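Local coordinates for glutathione S-transferase-like protein (Methylobacillus flagellatus, PDB 4GLT) that binds glutathione and, as a member of the glutathione S-transferase family, probably acts as a transferase, at residues S31-K36 and G121-A126; A128-G133 and L190-L195; C183-L188 and R206-M211. One frame throughout, in Å; residues are numbered along the deposited sequence.

Contact 1 (S31-K36 and G121-A126); sequences SPYARK and GVTDAA. With GSH (glutathione), chain E.
P32 and Y33 reach T123 and D124 across the domain interface of the glutathione S-transferase fold, where helix 32-44 of the thioredoxin-like N-terminal domain faces the long helix 106-133 of the helical C-terminal domain. The two short helical segments run roughly antiparallel, at 151°, with their axes 11.6 Å apart, so side chains have to bridge the distance.

The apolar part is tight. P32 CG lies only 3.3 Å from T123 CG2, closer than carbons usually sit. With chi1 at -48°, T123 holds OG1 beside its own backbone N, where it bonds back to A119 O, and CG2 is left to face P32 and the Y33 hydroxyl.

The polar part is thin: Y33 OH gives a weak hydrogen bond of 2.8 Å to D124 OD1, ring and carboxylate planes being 17° apart.

Glutathione supplies the third kind of contact. Its CB1 lies over one face of the Y33 ring, near the rim, and P32 CG is over the opposite face. An alanine in place of Y33 would probably deprive D124 OD1 of this donor and open a gap under the glutamyl arm of glutathione. S31 caps the helix: its OG accepts from A34 N at 3.2 Å and donates to glutathione O2 at 2.7 Å.

Contact 2 (A128-G133 and L190-L195); sequences AAVMEG and LRYQHL. With GSH (glutathione), chain E.
V130 packs on both R191 and Y192, two neighbours at the point where helix 176-191 ends. Apolar contact comes first. V130 CG2 touches both partners: it lies 3.7 Å from R191 CB, and it also meets the Y192 hydroxyl end, with Y192 OH 3.5 Å away. CG1 is over one face of the R191 guanidinium, the valine side chain standing roughly perpendicular to that of the arginine. Next to V130, A129 brings its CB close to the ring edge of Y192, near the ring plane, with 3.1 Å between A129 CB and Y192 OH. V130 and Y192 point past one another, so that V130 CG2 and A129 CB both meet the hydroxyl end of the tyrosine.

The polar business is with glutathione. R191 NH2 donates to glutathione O31, an oxygen of the glycyl carboxylate, at 3.1 Å and a fairly straight 159°, with the acceptor near the guanidinium plane. The arginine bends at chi2 (-63°) and then extends, which carries its tip past V130 to the peptide. R191 NE is held as well, by Y187 OH, so two separate nitrogens fix the rotation of the guanidinium. The pairing of a positive arginine with the carboxylate probably adds electrostatic pull.

In the backbone, Y192 is the first residue to leave helical angles, and it begins a type I turn that runs to L195. Around the contact, L149 of helix 142-162 packs on both A129 and Y192, while R191 also touches T30 in the loop after strand 24-27, just ahead of helix 32-44.

Contact 3 (C183-L188 and R206-M211); sequences CMLGYL and RHYAAM. With GSH (glutathione), chain E.
L185 and G186, on successive positions of helix 176-191, receive the ring of Y208 from helix 202-212; this is buried helix-to-helix packing inside the C-terminal domain. Taken in order, C183 and M184 come first and serve other neighbours, C183 packing on R35 and K36 of helix 32-44 and M184 on L156 and M159 of helix 142-162.

L185 carries the contact. Its CD1 is 3.8 Å from Y208 CD1, and its CB lies at the same distance from that ring carbon, so the leucine meets Y208 CD1 with both the root and the tip of its chain, obliquely to the ring. The tip of the leucine also reaches back toward the root of the tyrosine, L185 CD1 lying 4.0 Å from Y208 CB. Y208 has its CG anti to the backbone N (chi1 -167°), which sends the ring out along L185 to the backbone of the next residue.

At G186 the approach is to main chain: Y208 CE1 is 4.0 Å from G186 N, and Y208 OH is 3.8 Å from G186 CA. The hydroxyl ends against the CA of this glycine, which has no side chain to stand in its way.

Y187 points the other way, into the glutathione site. Its OH donates to glutathione O31 at 2.9 Å, the acceptor lying at the ring edge, near its plane. One helix therefore faces the hydrophobic core with L185 and the ligand with Y187.

On the far helix, H207 NE2 is hydrogen-bonded to D178 OD1, a second tie to helix 176-191, and Y208 meets W197 of helix 197-200 edge-to-face; helix 176-191 lies with helix 202-212 against one flank and helices 106-133, 142-162 and 32-44 against others.

How the contacts relate
Segments of all three contacts reach one glutathione, contact 3 only through Y187, on the side of its helix away from Y208. Contact 1 serves the cysteinyl carbonyl and the glutamyl arm, whereas contacts 2 and 3 each bring one residue, R191 and Y187, to the same glycyl carboxylate oxygen. Contact 1 has its centre about 12 Å from the centres of both others, which are themselves about 16 Å apart. It shares helix 106-133 with contact 2 and touches contact 3 directly, P32 CG lying 3.6 Å from Y187 CD1 and V122 CG1 3.6 Å from M184 SD. Contacts 2 and 3 share helix 176-191, and their segments alternate along the chain.

Contact 1 (S31-K36 and G121-A126)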
loop_
_atom_site.group_PDB
_atom_site.type_symbol
_atom_site.label_atom_id
_atom_site.label_comp_id
_atom_site.label_asym_id
_atom_site.label_seq_id
_atom_site.Cartn_x
_atom_site.Cartn_y
_atom_site.Cartn_z
ATOM N N SER A 31 -13.591 7.745 -2.808
ATOM C CA SER A 31 -12.389 6.948 -2.528
ATOM C C SER A 31 -12.566 5.435 -2.688
ATOM O O SER A 31 -13.258 4.816 -1.895
ATOM C CB SER A 31 -11.879 7.247 -1.123
ATOM O OG SER A 31 -10.810 6.386 -0.802
ATOM N N PRO A 32 -11.900 4.830 -3.692
ATOM C CA PRO A 32 -12.070 3.392 -3.952
ATOM C C PRO A 32 -11.417 2.526 -2.872
ATOM O O PRO A 32 -11.804 1.372 -2.670
ATOM C CB PRO A 32 -11.379 3.196 -5.304
ATOM C CG PRO A 32 -10.343 4.266 -5.353
ATOM C CD PRO A 32 -10.918 5.447 -4.605
ATOM N N TYR A 33 -10.447 3.102 -2.177
ATOM C CA TYR A 33 -9.802 2.445 -1.044
ATOM C C TYR A 33 -10.739 2.432 0.152
ATOM O O TYR A 33 -10.767 1.475 0.908
ATOM C CB TYR A 33 -8.523 3.183 -0.659
ATOM C CG TYR A 33 -7.634 3.475 -1.831
ATOM C CD1 TYR A 33 -6.865 2.471 -2.398
ATOM C CD2 TYR A 33 -7.571 4.752 -2.381
ATOM C CE1 TYR A 33 -6.038 2.729 -3.469
ATOM C CE2 TYR A 33 -6.751 5.020 -3.453
ATOM C CZ TYR A 33 -5.988 4.001 -3.995
ATOM O OH TYR A 33 -5.173 4.251 -5.073
ATOM N N ALA A 34 -11.486 3.519 0.319
ATOM C CA ALA A 34 -12.487 3.604 1.363
ATOM C C ALA A 34 -13.588 2.598 1.061
ATOM O O ALA A 34 -14.066 1.902 1.951
ATOM C CB ALA A 34 -13.054 5.011 1.449
ATOM N N ARG A 35 -13.970 2.520 -0.207
ATOM C CA ARG A 35 -15.039 1.637 -0.628
ATOM C C ARG A 35 -14.694 0.177 -0.341
ATOM O O ARG A 35 -15.552 -0.595 0.087
ATOM C CB ARG A 35 -15.354 1.839 -2.116
ATOM C CG ARG A 35 -16.591 1.087 -2.573
ATOM C CD ARG A 35 -16.828 1.192 -4.071
ATOM N NE ARG A 35 -18.115 0.603 -4.439
ATOM C CZ ARG A 35 -18.578 0.520 -5.681
ATOM N NH1 ARG A 35 -17.867 0.983 -6.695
ATOM N NH2 ARG A 35 -19.763 -0.019 -5.899
ATOM N N LYS A 36 -13.446 -0.200 -0.599
ATOM C CA LYS A 36 -12.981 -1.556 -0.320
ATOM C C LYS A 36 -13.195 -1.849 1.170
ATOM O O LYS A 36 -13.673 -2.929 1.542
ATOM C CB LYS A 36 -11.499 -1.714 -0.725
ATOM C CG LYS A 36 -10.896 -3.097 -0.473
ATOM C CD LYS A 36 -9.388 -3.136 -0.754
ATOM C CE LYS A 36 -8.689 -1.924 -0.140
ATOM N NZ LYS A 36 -7.215 -2.101 0.002
ATOM N N GLY A 121 -2.902 -1.339 -7.142
ATOM C CA GLY A 121 -1.871 -0.735 -7.975
ATOM C C GLY A 121 -2.451 -0.069 -9.209
ATOM O O GLY A 121 -2.046 1.028 -9.590
ATOM N N VAL A 122 -3.402 -0.749 -9.831
ATOM C CA VAL A 122 -4.142 -0.188 -10.943
ATOM C C VAL A 122 -4.877 1.068 -10.497
ATOM O O VAL A 122 -4.904 2.080 -11.206
ATOM C CB VAL A 122 -5.145 -1.217 -11.497
ATOM C CG1 VAL A 122 -6.064 -0.575 -12.525
ATOM C CG2 VAL A 122 -4.396 -2.376 -12.113
ATOM N N THR A 123 -5.461 1.010 -9.308
ATOM C CA THR A 123 -6.197 2.154 -8.787
ATOM C C THR A 123 -5.208 3.303 -8.588
ATOM O O THR A 123 -5.505 4.443 -8.934
ATOM C CB THR A 123 -6.930 1.796 -7.468
ATOM O OG1 THR A 123 -7.652 0.561 -7.623
ATOM C CG2 THR A 123 -7.898 2.864 -7.089
ATOM N N ASP A 124 -4.018 3.002 -8.068
ATOM C CA ASP A 124 -3.027 4.057 -7.838
ATOM C C ASP A 124 -2.699 4.694 -9.167
ATOM O O ASP A 124 -2.436 5.885 -9.230
ATOM C CB ASP A 124 -1.712 3.544 -7.222
ATOM C CG ASP A 124 -1.919 2.681 -5.986
ATOM O OD1 ASP A 124 -2.633 3.106 -5.062
ATOM O OD2 ASP A 124 -1.337 1.571 -5.928
ATOM N N ALA A 125 -2.682 3.885 -10.224
ATOM C CA ALA A 125 -2.266 4.378 -11.532
ATOM C C ALA A 125 -3.334 5.328 -12.072
ATOM O O ALA A 125 -3.021 6.410 -12.576
ATOM C CB ALA A 125 -2.009 3.222 -12.485
ATOM N N ALA A 126 -4.592 4.930 -11.915
ATOM C CA ALA A 126 -5.740 5.750 -12.298
ATOM C C ALA A 126 -5.824 7.055 -11.515
ATOM O O ALA A 126 -6.091 8.110 -12.082
ATOM C CB ALA A 126 -7.026 4.956 -12.132
HETATM N N1 GSH E . -2.924 3.546 0.407
HETATM C CA1 GSH E . -4.133 4.201 0.954
HETATM C C1 GSH E . -5.118 3.085 1.127
HETATM O O11 GSH E . -6.040 3.186 1.954
HETATM O O12 GSH E . -4.953 2.060 0.432
HETATM C CB1 GSH E . -4.608 5.306 -0.008
HETATM C CG1 GSH E . -5.820 6.087 0.520
HETATM C CD1 GSH E . -6.264 7.153 -0.478
HETATM O OE1 GSH E . -5.591 7.391 -1.471
HETATM N N2 GSH E . -7.406 7.795 -0.202
HETATM C CA2 GSH E . -7.967 8.937 -0.931
HETATM C C2 GSH E . -8.501 8.594 -2.300
HETATM O O2 GSH E . -9.054 7.522 -2.507
HETATM C CB2 GSH E . -6.959 10.076 -0.998
HETATM S SG2 GSH E . -6.669 10.795 0.634
HETATM N N3 GSH E . -8.358 9.512 -3.251
HETATM C CA3 GSH E . -8.749 9.276 -4.632
HETATM C C3 GSH E . -10.175 9.692 -4.931
HETATM O O31 GSH E . -10.484 9.949 -6.116
HETATM O O32 GSH E . -11.000 9.754 -3.989
#

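Contact 2 (A128-G133 and L190-L195)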
loop_
_atom_site.group_PDB
_atom_site.type_symbol
_atom_site.label_atom_id
_atom_site.label_comp_id
_atom_site.label_asym_id
_atom_site.label_seq_id
_atom_site.Cartn_x
_atom_site.Cartn_y
_atom_site.Cartn_z
ATOM N N ALA A 128 -3.430 8.542 -10.250
ATOM C CA ALA A 128 -2.287 9.321 -10.702
ATOM C C ALA A 128 -2.674 10.076 -11.959
ATOM O O ALA A 128 -2.559 11.303 -12.035
ATOM C CB ALA A 128 -1.102 8.410 -10.968
ATOM N N ALA A 129 -3.150 9.326 -12.944
ATOM C CA ALA A 129 -3.634 9.917 -14.172
ATOM C C ALA A 129 -4.631 11.036 -13.856
ATOM O O ALA A 129 -4.413 12.197 -14.214
ATOM C CB ALA A 129 -4.273 8.850 -15.044
ATOM N N VAL A 130 -5.713 10.681 -13.162
ATOM C CA VAL A 130 -6.781 11.629 -12.849
ATOM C C VAL A 130 -6.265 12.920 -12.223
ATOM O O VAL A 130 -6.577 14.014 -12.686
ATOM C CB VAL A 130 -7.828 11.025 -11.899
ATOM C CG1 VAL A 130 -8.780 12.116 -11.413
ATOM C CG2 VAL A 130 -8.584 9.897 -12.583
ATOM N N MET A 131 -5.475 12.797 -11.166
ATOM C CA MET A 131 -4.924 13.987 -10.525
ATOM C C MET A 131 -4.000 14.744 -11.471
ATOM O O MET A 131 -3.928 15.984 -11.432
ATOM C CB MET A 131 -4.201 13.628 -9.220
ATOM C CG MET A 131 -5.106 12.966 -8.182
ATOM S SD MET A 131 -6.622 13.893 -7.828
ATOM C CE MET A 131 -7.660 12.571 -7.197
ATOM N N GLU A 132 -3.295 14.008 -12.328
ATOM C CA GLU A 132 -2.373 14.651 -13.264
ATOM C C GLU A 132 -3.138 15.643 -14.123
ATOM O O GLU A 132 -2.645 16.723 -14.439
ATOM C CB GLU A 132 -1.659 13.618 -14.143
ATOM C CG GLU A 132 -0.752 14.218 -15.216
ATOM C CD GLU A 132 0.428 15.000 -14.651
ATOM O OE1 GLU A 132 0.610 15.033 -13.413
ATOM O OE2 GLU A 132 1.186 15.585 -15.450
ATOM N N GLY A 133 -4.358 15.266 -14.486
ATOM C CA GLY A 133 -5.195 16.099 -15.328
ATOM C C GLY A 133 -5.733 17.307 -14.591
ATOM O O GLY A 133 -6.226 18.252 -15.207
ATOM N N LEU A 190 -16.166 5.616 -12.527
ATOM C CA LEU A 190 -16.360 6.936 -11.960
ATOM C C LEU A 190 -15.508 7.963 -12.695
ATOM O O LEU A 190 -15.970 9.058 -13.001
ATOM C CB LEU A 190 -16.010 6.939 -10.466
ATOM C CG LEU A 190 -15.822 8.311 -9.803
ATOM C CD1 LEU A 190 -17.110 9.119 -9.866
ATOM C CD2 LEU A 190 -15.348 8.163 -8.366
ATOM N N ARG A 191 -14.263 7.613 -12.985
ATOM C CA ARG A 191 -13.318 8.617 -13.459
ATOM C C ARG A 191 -13.175 8.645 -14.972
ATOM O O ARG A 191 -12.713 9.635 -15.537
ATOM C CB ARG A 191 -11.952 8.428 -12.788
ATOM C CG ARG A 191 -11.955 8.696 -11.285
ATOM C CD ARG A 191 -12.315 10.142 -10.966
ATOM N NE ARG A 191 -12.211 10.434 -9.538
ATOM C CZ ARG A 191 -12.658 11.546 -8.957
ATOM N NH1 ARG A 191 -13.254 12.488 -9.676
ATOM N NH2 ARG A 191 -12.512 11.718 -7.650
ATOM N N TYR A 192 -13.581 7.567 -15.630
ATOM C CA TYR A 192 -13.425 7.469 -17.076
ATOM C C TYR A 192 -14.693 6.966 -17.745
ATOM O O TYR A 192 -14.800 5.785 -18.065
ATOM C CB TYR A 192 -12.233 6.572 -17.429
ATOM C CG TYR A 192 -10.916 7.156 -16.966
ATOM C CD1 TYR A 192 -10.249 6.638 -15.857
ATOM C CD2 TYR A 192 -10.348 8.240 -17.625
ATOM C CE1 TYR A 192 -9.051 7.181 -15.424
ATOM C CE2 TYR A 192 -9.151 8.789 -17.201
ATOM C CZ TYR A 192 -8.507 8.256 -16.102
ATOM O OH TYR A 192 -7.317 8.809 -15.680
ATOM N N GLN A 193 -15.647 7.873 -17.952
ATOM C CA GLN A 193 -16.922 7.530 -18.576
ATOM C C GLN A 193 -16.702 6.818 -19.899
ATOM O O GLN A 193 -17.448 5.908 -20.258
ATOM C CB GLN A 193 -17.760 8.785 -18.833
ATOM C CG GLN A 193 -17.703 9.829 -17.733
ATOM C CD GLN A 193 -18.747 10.910 -17.912
ATOM O OE1 GLN A 193 -18.481 12.091 -17.694
ATOM N NE2 GLN A 193 -19.945 10.510 -18.317
ATOM N N HIS A 194 -15.671 7.241 -20.622
ATOM C CA HIS A 194 -15.471 6.790 -21.992
ATOM C C HIS A 194 -14.688 5.485 -22.107
ATOM O O HIS A 194 -14.559 4.934 -23.193
ATOM C CB HIS A 194 -14.819 7.897 -22.823
ATOM C CG HIS A 194 -15.523 9.214 -22.724
ATOM N ND1 HIS A 194 -16.866 9.361 -22.997
ATOM C CD2 HIS A 194 -15.070 10.446 -22.390
ATOM C CE1 HIS A 194 -17.211 10.625 -22.831
ATOM N NE2 HIS A 194 -16.140 11.305 -22.461
ATOM N N LEU A 195 -14.171 4.986 -20.993
ATOM C CA LEU A 195 -13.529 3.675 -20.998
ATOM C C LEU A 195 -14.584 2.588 -21.172
ATOM O O LEU A 195 -15.464 2.423 -20.328
ATOM C CB LEU A 195 -12.739 3.429 -19.704
ATOM C CG LEU A 195 -11.369 4.092 -19.527
ATOM C CD1 LEU A 195 -10.599 3.436 -18.388
ATOM C CD2 LEU A 195 -10.563 4.030 -20.816
HETATM N N1 GSH E . -2.924 3.546 0.407
HETATM C CA1 GSH E . -4.133 4.201 0.954
HETATM C C1 GSH E . -5.118 3.085 1.127
HETATM O O11 GSH E . -6.040 3.186 1.954
HETATM O O12 GSH E . -4.953 2.060 0.432
HETATM C CB1 GSH E . -4.608 5.306 -0.008
HETATM C CG1 GSH E . -5.820 6.087 0.520
HETATM C CD1 GSH E . -6.264 7.153 -0.478
HETATM O OE1 GSH E . -5.591 7.391 -1.471
HETATM N N2 GSH E . -7.406 7.795 -0.202
HETATM C CA2 GSH E . -7.967 8.937 -0.931
HETATM C C2 GSH E . -8.501 8.594 -2.300
HETATM O O2 GSH E . -9.054 7.522 -2.507
HETATM C CB2 GSH E . -6.959 10.076 -0.998
HETATM S SG2 GSH E . -6.669 10.795 0.634
HETATM N N3 GSH E . -8.358 9.512 -3.251
HETATM C CA3 GSH E . -8.749 9.276 -4.632
HETATM C C3 GSH E . -10.175 9.692 -4.931
HETATM O O31 GSH E . -10.484 9.949 -6.116
HETATM O O32 GSH E . -11.000 9.754 -3.989
#

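Contact 3 (C183-L188 and R206-M211)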
loop_
_atom_site.group_PDB
_atom_site.type_symbol
_atom_site.label_atom_id
_atom_site.label_comp_id
_atom_site.label_asym_id
_atom_site.label_seq_id
_atom_site.Cartn_x
_atom_site.Cartn_y
_atom_site.Cartn_z
ATOM N N CYS A 183 -14.018 -2.596 -6.477
ATOM C CA CYS A 183 -13.762 -1.198 -6.167
ATOM C C CYS A 183 -12.903 -0.532 -7.238
ATOM O O CYS A 183 -13.134 0.625 -7.593
ATOM C CB CYS A 183 -13.141 -1.076 -4.773
ATOM S SG CYS A 183 -14.222 -1.792 -3.510
ATOM N N MET A 184 -11.923 -1.275 -7.751
ATOM C CA MET A 184 -11.057 -0.823 -8.843
ATOM C C MET A 184 -11.831 -0.447 -10.113
ATOM O O MET A 184 -11.720 0.682 -10.609
ATOM C CB MET A 184 -10.030 -1.916 -9.198
ATOM C CG MET A 184 -9.216 -1.582 -10.443
ATOM S SD MET A 184 -8.423 -3.006 -11.207
ATOM C CE MET A 184 -9.840 -4.039 -11.563
ATOM N N LEU A 185 -12.581 -1.416 -10.646
ATOM C CA LEU A 185 -13.431 -1.210 -11.818
ATOM C C LEU A 185 -14.410 -0.048 -11.634
ATOM O O LEU A 185 -14.572 0.803 -12.520
ATOM C CB LEU A 185 -14.210 -2.484 -12.110
ATOM C CG LEU A 185 -13.336 -3.717 -12.372
ATOM C CD1 LEU A 185 -14.114 -5.010 -12.197
ATOM C CD2 LEU A 185 -12.710 -3.646 -13.758
ATOM N N GLY A 186 -15.071 -0.021 -10.483
ATOM C CA GLY A 186 -16.014 1.042 -10.183
ATOM C C GLY A 186 -15.301 2.374 -10.221
ATOM O O GLY A 186 -15.864 3.382 -10.641
ATOM N N TYR A 187 -14.044 2.384 -9.793
ATOM C CA TYR A 187 -13.282 3.614 -9.852
ATOM C C TYR A 187 -13.081 4.034 -11.302
ATOM O O TYR A 187 -13.244 5.211 -11.657
ATOM C CB TYR A 187 -11.937 3.496 -9.142
ATOM C CG TYR A 187 -11.288 4.848 -8.993
ATOM C CD1 TYR A 187 -11.899 5.841 -8.235
ATOM C CD2 TYR A 187 -10.097 5.154 -9.636
ATOM C CE1 TYR A 187 -11.333 7.090 -8.103
ATOM C CE2 TYR A 187 -9.521 6.415 -9.506
ATOM C CZ TYR A 187 -10.151 7.374 -8.734
ATOM O OH TYR A 187 -9.617 8.635 -8.586
ATOM N N LEU A 188 -12.731 3.074 -12.148
ATOM C CA LEU A 188 -12.596 3.386 -13.564
ATOM C C LEU A 188 -13.874 4.031 -14.082
ATOM O O LEU A 188 -13.834 5.083 -14.715
ATOM C CB LEU A 188 -12.235 2.143 -14.379
ATOM C CG LEU A 188 -10.901 1.528 -13.939
ATOM C CD1 LEU A 188 -10.439 0.484 -14.937
ATOM C CD2 LEU A 188 -9.843 2.611 -13.777
ATOM N N ARG A 206 -18.020 -9.805 -16.484
ATOM C CA ARG A 206 -18.754 -10.881 -15.817
ATOM C C ARG A 206 -18.557 -10.874 -14.302
ATOM O O ARG A 206 -19.501 -11.087 -13.537
ATOM C CB ARG A 206 -18.323 -12.238 -16.357
ATOM C CG ARG A 206 -18.637 -13.383 -15.405
ATOM C CD ARG A 206 -18.620 -14.730 -16.117
ATOM N NE ARG A 206 -17.350 -14.961 -16.800
ATOM C CZ ARG A 206 -16.236 -15.357 -16.191
ATOM N NH1 ARG A 206 -16.231 -15.565 -14.878
ATOM N NH2 ARG A 206 -15.122 -15.539 -16.889
ATOM N N HIS A 207 -17.317 -10.655 -13.875
ATOM C CA HIS A 207 -17.006 -10.573 -12.459
ATOM C C HIS A 207 -17.731 -9.367 -11.879
ATOM O O HIS A 207 -18.376 -9.456 -10.837
ATOM C CB HIS A 207 -15.497 -10.431 -12.265
ATOM C CG HIS A 207 -15.054 -10.499 -10.833
ATOM N ND1 HIS A 207 -15.022 -9.394 -10.004
ATOM C CD2 HIS A 207 -14.608 -11.540 -10.089
ATOM C CE1 HIS A 207 -14.579 -9.754 -8.813
ATOM N NE2 HIS A 207 -14.328 -11.054 -8.836
ATOM N N TYR A 208 -17.619 -8.239 -12.572
ATOM C CA TYR A 208 -18.247 -6.996 -12.143
ATOM C C TYR A 208 -19.752 -7.180 -12.049
ATOM O O TYR A 208 -20.416 -6.583 -11.199
ATOM C CB TYR A 208 -17.921 -5.870 -13.126
ATOM C CG TYR A 208 -18.274 -4.493 -12.613
ATOM C CD1 TYR A 208 -17.651 -3.972 -11.487
ATOM C CD2 TYR A 208 -19.220 -3.710 -13.258
ATOM C CE1 TYR A 208 -17.966 -2.710 -11.014
ATOM C CE2 TYR A 208 -19.541 -2.448 -12.793
ATOM C CZ TYR A 208 -18.912 -1.952 -11.671
ATOM O OH TYR A 208 -19.226 -0.694 -11.204
ATOM N N ALA A 209 -20.284 -8.015 -12.935
ATOM C CA ALA A 209 -21.696 -8.349 -12.908
ATOM C C ALA A 209 -22.050 -8.996 -11.575
ATOM O O ALA A 209 -22.880 -8.477 -10.829
ATOM C CB ALA A 209 -22.045 -9.272 -14.061
ATOM N N ALA A 210 -21.418 -10.131 -11.280
ATOM C CA ALA A 210 -21.593 -10.790 -9.987
ATOM C C ALA A 210 -21.506 -9.803 -8.811
ATOM O O ALA A 210 -22.349 -9.815 -7.921
ATOM C CB ALA A 210 -20.565 -11.898 -9.822
ATOM N N MET A 211 -20.476 -8.961 -8.812
ATOM C CA MET A 211 -20.262 -7.978 -7.744
ATOM C C MET A 211 -21.395 -6.960 -7.610
ATOM O O MET A 211 -21.832 -6.638 -6.504
ATOM C CB MET A 211 -18.942 -7.233 -7.969
ATOM C CG MET A 211 -17.705 -8.117 -7.927
ATOM S SD MET A 211 -17.426 -8.850 -6.305
ATOM C CE MET A 211 -17.520 -7.389 -5.278
HETATM N N1 GSH E . -2.924 3.546 0.407
HETATM C CA1 GSH E . -4.133 4.201 0.954
HETATM C C1 GSH E . -5.118 3.085 1.127
HETATM O O11 GSH E . -6.040 3.186 1.954
HETATM O O12 GSH E . -4.953 2.060 0.432
HETATM C CB1 GSH E . -4.608 5.306 -0.008
HETATM C CG1 GSH E . -5.820 6.087 0.520
HETATM C CD1 GSH E . -6.264 7.153 -0.478
HETATM O OE1 GSH E . -5.591 7.391 -1.471
HETATM N N2 GSH E . -7.406 7.795 -0.202
HETATM C CA2 GSH E . -7.967 8.937 -0.931
HETATM C C2 GSH E . -8.501 8.594 -2.300
HETATM O O2 GSH E . -9.054 7.522 -2.507
HETATM C CB2 GSH E . -6.959 10.076 -0.998
HETATM S SG2 GSH E . -6.669 10.795 0.634
HETATM N N3 GSH E . -8.358 9.512 -3.251
HETATM C CA3 GSH E . -8.749 9.276 -4.632
HETATM C C3 GSH E . -10.175 9.692 -4.931
HETATM O O31 GSH E . -10.484 9.949 -6.116
HETATM O O32 GSH E . -11.000 9.754 -3.989
#